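Local coordinates for protein beta-ketoacyl synthase (Burkholderia phymatum, PDB 4EWG) that probably catalyses the condensation step of fatty acid chain elongation, as a 3-oxoacyl-[acyl-carrier-protein] synthase of the thiolase-like superfamily, at residues A[80-85]-A[149-154]; A[103-108]-A[189-194]. One frame throughout, in Å; residues are numbered along the deposited sequence.

Contact 1 of 2, residues A[80-85]-A[149-154]; sequences YAVRAS and VNVSLF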
loop_
_atom_site.group_PDB
_atom_site.type_symbol
_atom_site.label_atom_id
_atom_site.label_comp_id
_atom_site.label_asym_id
_atom_site.label_seq_id
_atom_site.Cartn_x
_atom_site.Cartn_y
_atom_site.Cartn_z
ATOM N N TYR A 80 15.593 0.248 -9.122
ATOM C CA TYR A 80 14.976 -0.575 -10.187
ATOM C C TYR A 80 13.662 0.071 -10.651
ATOM O O TYR A 80 13.409 0.206 -11.836
ATOM C CB TYR A 80 14.656 -1.966 -9.702
ATOM C CG TYR A 80 15.820 -2.835 -9.222
ATOM C CD1 TYR A 80 17.154 -2.478 -9.391
ATOM C CD2 TYR A 80 15.550 -4.045 -8.594
ATOM C CE1 TYR A 80 18.182 -3.309 -8.958
ATOM C CE2 TYR A 80 16.569 -4.872 -8.155
ATOM C CZ TYR A 80 17.875 -4.506 -8.348
ATOM O OH TYR A 80 18.873 -5.383 -7.891
ATOM N N ALA A 81 12.850 0.476 -9.679
ATOM C CA ALA A 81 11.519 1.024 -9.935
ATOM C C ALA A 81 11.649 2.292 -10.801
ATOM O O ALA A 81 10.945 2.439 -11.791
ATOM C CB ALA A 81 10.816 1.340 -8.619
ATOM N N VAL A 82 12.568 3.186 -10.409
ATOM C CA VAL A 82 12.789 4.431 -11.130
ATOM C C VAL A 82 13.331 4.182 -12.553
ATOM O O VAL A 82 12.853 4.760 -13.514
ATOM C CB VAL A 82 13.717 5.365 -10.357
ATOM C CG1 VAL A 82 14.104 6.561 -11.211
ATOM C CG2 VAL A 82 13.041 5.835 -9.066
ATOM N N ARG A 83 14.233 3.226 -12.688
ATOM C CA ARG A 83 14.792 2.927 -13.982
ATOM C C ARG A 83 13.722 2.357 -14.921
ATOM O O ARG A 83 13.639 2.739 -16.082
ATOM C CB ARG A 83 15.964 1.960 -13.829
ATOM C CG ARG A 83 16.608 1.556 -15.141
ATOM C CD ARG A 83 17.018 2.762 -15.949
ATOM N NE ARG A 83 17.747 2.361 -17.138
ATOM C CZ ARG A 83 17.922 3.123 -18.206
ATOM N NH1 ARG A 83 17.392 4.336 -18.247
ATOM N NH2 ARG A 83 18.618 2.670 -19.252
ATOM N N ALA A 84 12.905 1.430 -14.392
ATOM C CA ALA A 84 11.764 0.869 -15.112
ATOM C C ALA A 84 10.855 1.951 -15.621
ATOM O O ALA A 84 10.402 1.929 -16.782
ATOM C CB ALA A 84 10.974 -0.070 -14.206
ATOM N N SER A 85 10.576 2.899 -14.738
ATOM C CA SER A 85 9.594 3.898 -15.010
ATOM C C SER A 85 10.158 4.890 -16.024
ATOM O O SER A 85 9.423 5.364 -16.888
ATOM C CB SER A 85 9.195 4.586 -13.704
ATOM O OG SER A 85 8.647 3.671 -12.793
ATOM N N VAL A 149 6.859 6.405 -3.816
ATOM C CA VAL A 149 7.285 7.739 -3.521
ATOM C C VAL A 149 8.557 8.110 -4.344
ATOM O O VAL A 149 8.625 9.187 -4.906
ATOM C CB VAL A 149 7.527 7.923 -2.018
ATOM C CG1 VAL A 149 8.248 9.242 -1.728
ATOM C CG2 VAL A 149 6.194 7.874 -1.271
ATOM N N ASN A 150 9.517 7.202 -4.456
ATOM C CA ASN A 150 10.749 7.501 -5.204
ATOM C C ASN A 150 10.497 7.734 -6.698
ATOM O O ASN A 150 11.035 8.644 -7.271
ATOM C CB ASN A 150 11.813 6.421 -5.000
ATOM C CG ASN A 150 12.658 6.683 -3.794
ATOM O OD1 ASN A 150 13.174 7.789 -3.644
ATOM N ND2 ASN A 150 12.781 5.684 -2.893
ATOM N N VAL A 151 9.631 6.931 -7.285
ATOM C CA VAL A 151 9.229 7.123 -8.652
ATOM C C VAL A 151 8.514 8.466 -8.813
ATOM O O VAL A 151 8.858 9.250 -9.705
ATOM C CB VAL A 151 8.276 6.002 -9.106
ATOM C CG1 VAL A 151 7.662 6.358 -10.438
ATOM C CG2 VAL A 151 8.997 4.655 -9.123
ATOM N N SER A 152 7.522 8.731 -7.958
ATOM C CA SER A 152 6.736 9.975 -8.056
ATOM C C SER A 152 7.592 11.230 -7.898
ATOM O O SER A 152 7.481 12.160 -8.696
ATOM C CB SER A 152 5.639 10.024 -7.017
ATOM O OG SER A 152 4.800 11.154 -7.245
ATOM N N LEU A 153 8.423 11.243 -6.868
ATOM C CA LEU A 153 9.342 12.325 -6.616
ATOM C C LEU A 153 10.317 12.544 -7.746
ATOM O O LEU A 153 10.672 13.671 -8.022
ATOM C CB LEU A 153 10.149 12.075 -5.333
ATOM C CG LEU A 153 9.524 12.367 -3.968
ATOM C CD1 LEU A 153 10.333 11.576 -2.936
ATOM C CD2 LEU A 153 9.466 13.838 -3.617
ATOM N N PHE A 154 10.782 11.465 -8.375
ATOM C CA PHE A 154 11.811 11.564 -9.379
ATOM C C PHE A 154 11.387 12.454 -10.563
ATOM O O PHE A 154 12.212 13.139 -11.144
ATOM C CB PHE A 154 12.211 10.167 -9.871
ATOM C CG PHE A 154 13.561 10.124 -10.563
ATOM C CD1 PHE A 154 14.747 10.079 -9.813
ATOM C CD2 PHE A 154 13.651 10.144 -11.952
ATOM C CE1 PHE A 154 15.995 10.044 -10.444
ATOM C CE2 PHE A 154 14.879 10.113 -12.594
ATOM C CZ PHE A 154 16.061 10.050 -11.849
#

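Contact 2 of 2, residues A[103-108]-A[189-194]; sequences GRMGVA and LMLAGG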
loop_
_atom_site.group_PDB
_atom_site.type_symbol
_atom_site.label_atom_id
_atom_site.label_comp_id
_atom_site.label_asym_id
_atom_site.label_seq_id
_atom_site.Cartn_x
_atom_site.Cartn_y
_atom_site.Cartn_z
ATOM N N GLY A 103 0.218 17.466 -12.139
ATOM C CA GLY A 103 -0.869 16.896 -11.348
ATOM C C GLY A 103 -1.720 15.908 -12.132
ATOM O O GLY A 103 -2.538 15.222 -11.548
ATOM N N ARG A 104 -1.484 15.789 -13.444
ATOM C CA ARG A 104 -2.287 14.964 -14.315
ATOM C C ARG A 104 -1.860 13.518 -14.256
ATOM O O ARG A 104 -2.606 12.636 -14.666
ATOM C CB ARG A 104 -2.142 15.405 -15.773
ATOM C CG ARG A 104 -0.824 14.993 -16.464
ATOM C CD ARG A 104 -0.829 15.299 -17.967
ATOM N NE ARG A 104 -0.754 16.734 -18.199
ATOM C CZ ARG A 104 -1.060 17.350 -19.340
ATOM N NH1 ARG A 104 -1.466 16.669 -20.407
ATOM N NH2 ARG A 104 -0.958 18.671 -19.409
ATOM N N MET A 105 -0.617 13.294 -13.842
ATOM C CA MET A 105 -0.061 11.959 -13.757
ATOM C C MET A 105 0.209 11.584 -12.315
ATOM O O MET A 105 0.804 12.350 -11.590
ATOM C CB MET A 105 1.246 11.866 -14.539
ATOM C CG MET A 105 1.882 10.493 -14.451
ATOM S SD MET A 105 3.421 10.317 -15.339
ATOM C CE MET A 105 2.844 10.313 -17.058
ATOM N N GLY A 106 -0.191 10.372 -11.940
ATOM C CA GLY A 106 0.029 9.828 -10.588
ATOM C C GLY A 106 0.837 8.547 -10.642
ATOM O O GLY A 106 1.368 8.166 -11.695
ATOM N N VAL A 107 0.981 7.900 -9.498
ATOM C CA VAL A 107 1.833 6.733 -9.396
ATOM C C VAL A 107 1.200 5.645 -8.538
ATOM O O VAL A 107 0.748 5.911 -7.423
ATOM C CB VAL A 107 3.214 7.080 -8.796
ATOM C CG1 VAL A 107 4.051 5.794 -8.646
ATOM C CG2 VAL A 107 3.905 8.143 -9.638
ATOM N N ALA A 108 1.134 4.438 -9.073
ATOM C CA ALA A 108 0.749 3.279 -8.299
ATOM C C ALA A 108 1.924 2.300 -8.341
ATOM O O ALA A 108 2.435 1.956 -9.421
ATOM C CB ALA A 108 -0.523 2.647 -8.860
ATOM N N LEU A 189 -3.176 10.206 -16.386
ATOM C CA LEU A 189 -2.096 9.266 -16.596
ATOM C C LEU A 189 -1.683 8.670 -15.283
ATOM O O LEU A 189 -1.872 9.271 -14.249
ATOM C CB LEU A 189 -0.886 9.995 -17.199
ATOM C CG LEU A 189 -1.098 10.452 -18.643
ATOM C CD1 LEU A 189 -0.902 11.988 -18.789
ATOM C CD2 LEU A 189 -0.230 9.622 -19.596
ATOM N N MET A 190 -1.100 7.480 -15.335
ATOM C CA MET A 190 -0.541 6.812 -14.155
ATOM C C MET A 190 0.668 6.006 -14.580
ATOM O O MET A 190 0.641 5.321 -15.628
ATOM C CB MET A 190 -1.550 5.845 -13.497
ATOM C CG MET A 190 -2.757 6.484 -12.815
ATOM S SD MET A 190 -2.359 7.476 -11.358
ATOM C CE MET A 190 -2.204 6.240 -10.040
ATOM N N LEU A 191 1.737 6.103 -13.794
ATOM C CA LEU A 191 2.785 5.085 -13.799
ATOM C C LEU A 191 2.318 3.970 -12.854
ATOM O O LEU A 191 1.933 4.238 -11.721
ATOM C CB LEU A 191 4.101 5.657 -13.304
ATOM C CG LEU A 191 4.650 6.816 -14.178
ATOM C CD1 LEU A 191 5.923 7.310 -13.558
ATOM C CD2 LEU A 191 4.846 6.405 -15.653
ATOM N N ALA A 192 2.309 2.736 -13.334
ATOM C CA ALA A 192 1.923 1.613 -12.499
ATOM C C ALA A 192 2.938 0.502 -12.655
ATOM O O ALA A 192 3.290 0.126 -13.761
ATOM C CB ALA A 192 0.527 1.123 -12.857
ATOM N N GLY A 193 3.400 -0.032 -11.536
ATOM C CA GLY A 193 4.347 -1.107 -11.582
ATOM C C GLY A 193 4.620 -1.747 -10.253
ATOM O O GLY A 193 3.905 -1.514 -9.252
ATOM N N GLY A 194 5.640 -2.594 -10.264
ATOM C CA GLY A 194 6.099 -3.271 -9.070
ATOM C C GLY A 194 7.565 -3.543 -9.179
ATOM O O GLY A 194 8.116 -3.573 -10.286
#

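Contact 1 of 2, residues A[80-85]-A[149-154]
Asn150 meets helix 80-85 chiefly through its backbone: CG2 of Val82 lies 3.9 Å from Asn150 O, beside the peptide that leads into Val151. The side-chain amide of Asn150 turns away from this helix, and its OD1 is hydrogen-bonded to Ser73 OG. Val151 comes next, at the closest pairing of the two backbones, its CA 5.1 Å from Val82 CA. CG2, beside the backbone N, reaches CB of Ala81 at 3.8 Å, whereas CG1, anti to that N (chi1 169°), lies 3.7 Å from OG of Ser85. One turn on, Phe154 offers a ring face to Val82. The CG1 methyl of Val82 stands almost over the ring centre, 3.6 Å from the centroid and 9° off the normal, a CH-pi contact, and the edge-to-face partner of the same ring is Trp66. The axes of segments 80-85 and 149-154, running 47° apart in direction, approach to 8.9 Å. No hydrogen bond links the segments. The hydroxyl of Ser85 is nevertheless accommodated in this buried place, because OG donates to Ala81 O at 2.8 Å and is also hydrogen-bonded to Thr241 OG1. Ala81 O receives Ser85 N and OG from opposite faces of its plane. The helices are thus held together by van der Waals contacts of methyl groups and one CH-pi contact, while the polar groups within the interface bond to their own helix or to neighbouring elements.

Contact 2 of 2, residues A[103-108]-A[189-194]
Strands 105-108 and 189-194 run parallel and in register, Met105 beside Leu189 through Ala108 beside Ala192, joined by five backbone hydrogen bonds that begin at Leu189 N to Arg104 O and end at Gly193 N to Ala108 O. The shortest is Ala108 N to Leu191 O, 2.8 Å and nearly straight at 173°. CA-H...O contacts supplement the ladder, among them Ala192 CA to Ala108 O at 3.1 Å. On one face, Met105 extends its chain with CG anti to the backbone N (chi1 179°) and then bends at the thioether. This carries SD to 3.9 Å from Leu191 CG and folds CE back to 3.7 Å from Leu189 CB. The other face bears Met190, Ala108 and Ala192. Here Met190, bent at both chi2 and chi3, curls over Gly106: its SD sits 3.4 Å from Gly106 CA, over a residue that has no side chain of its own, and its CE continues to Val107 N at 3.6 Å. At the strand entrance the Arg104 and Leu189 side chains run alongside each other in the same direction, with Arg104 CD 3.4 Å from Leu189 CD1. The guanidinium passes beyond this apolar neighbour to form a salt bridge with Asp102 and a weak hydrogen bond with His249, a calcium ligand seen in this protein, though no calcium is bound to this chain. Strand 161-163 flanks 105-110 and strand 238-246 flanks 189-196, while helix 170-183 packs on the Met190 face and helix 146-154 on that of Val107 and Leu191: a sheet between two helical layers, as in the five-layered alpha-beta-alpha-beta-alpha thiolase fold.

The centres of the two contacts lie about 10 Å apart, on the same side of the chain's centre. Their segments alternate along the sequence: helix 76-92 leads to strand 105-110, then helix 146-154 precedes strand 189-196. Contact 2 belongs to the central mixed sheet, and contact 1 belongs to the helices packed on the face carrying Val107 and Leu191. Val151 joins them directly, its CG1 3.7 Å from Leu191 CD1, while Ser152 CB packs against Val107 CG2 at the same distance. Helix pair and strand pair therefore share one apolar core in the N-terminal ketosynthase half. Helix 146-154 touches both the sheet and, through Val149, Asn150 and Leu153, Met273 of the second subunit.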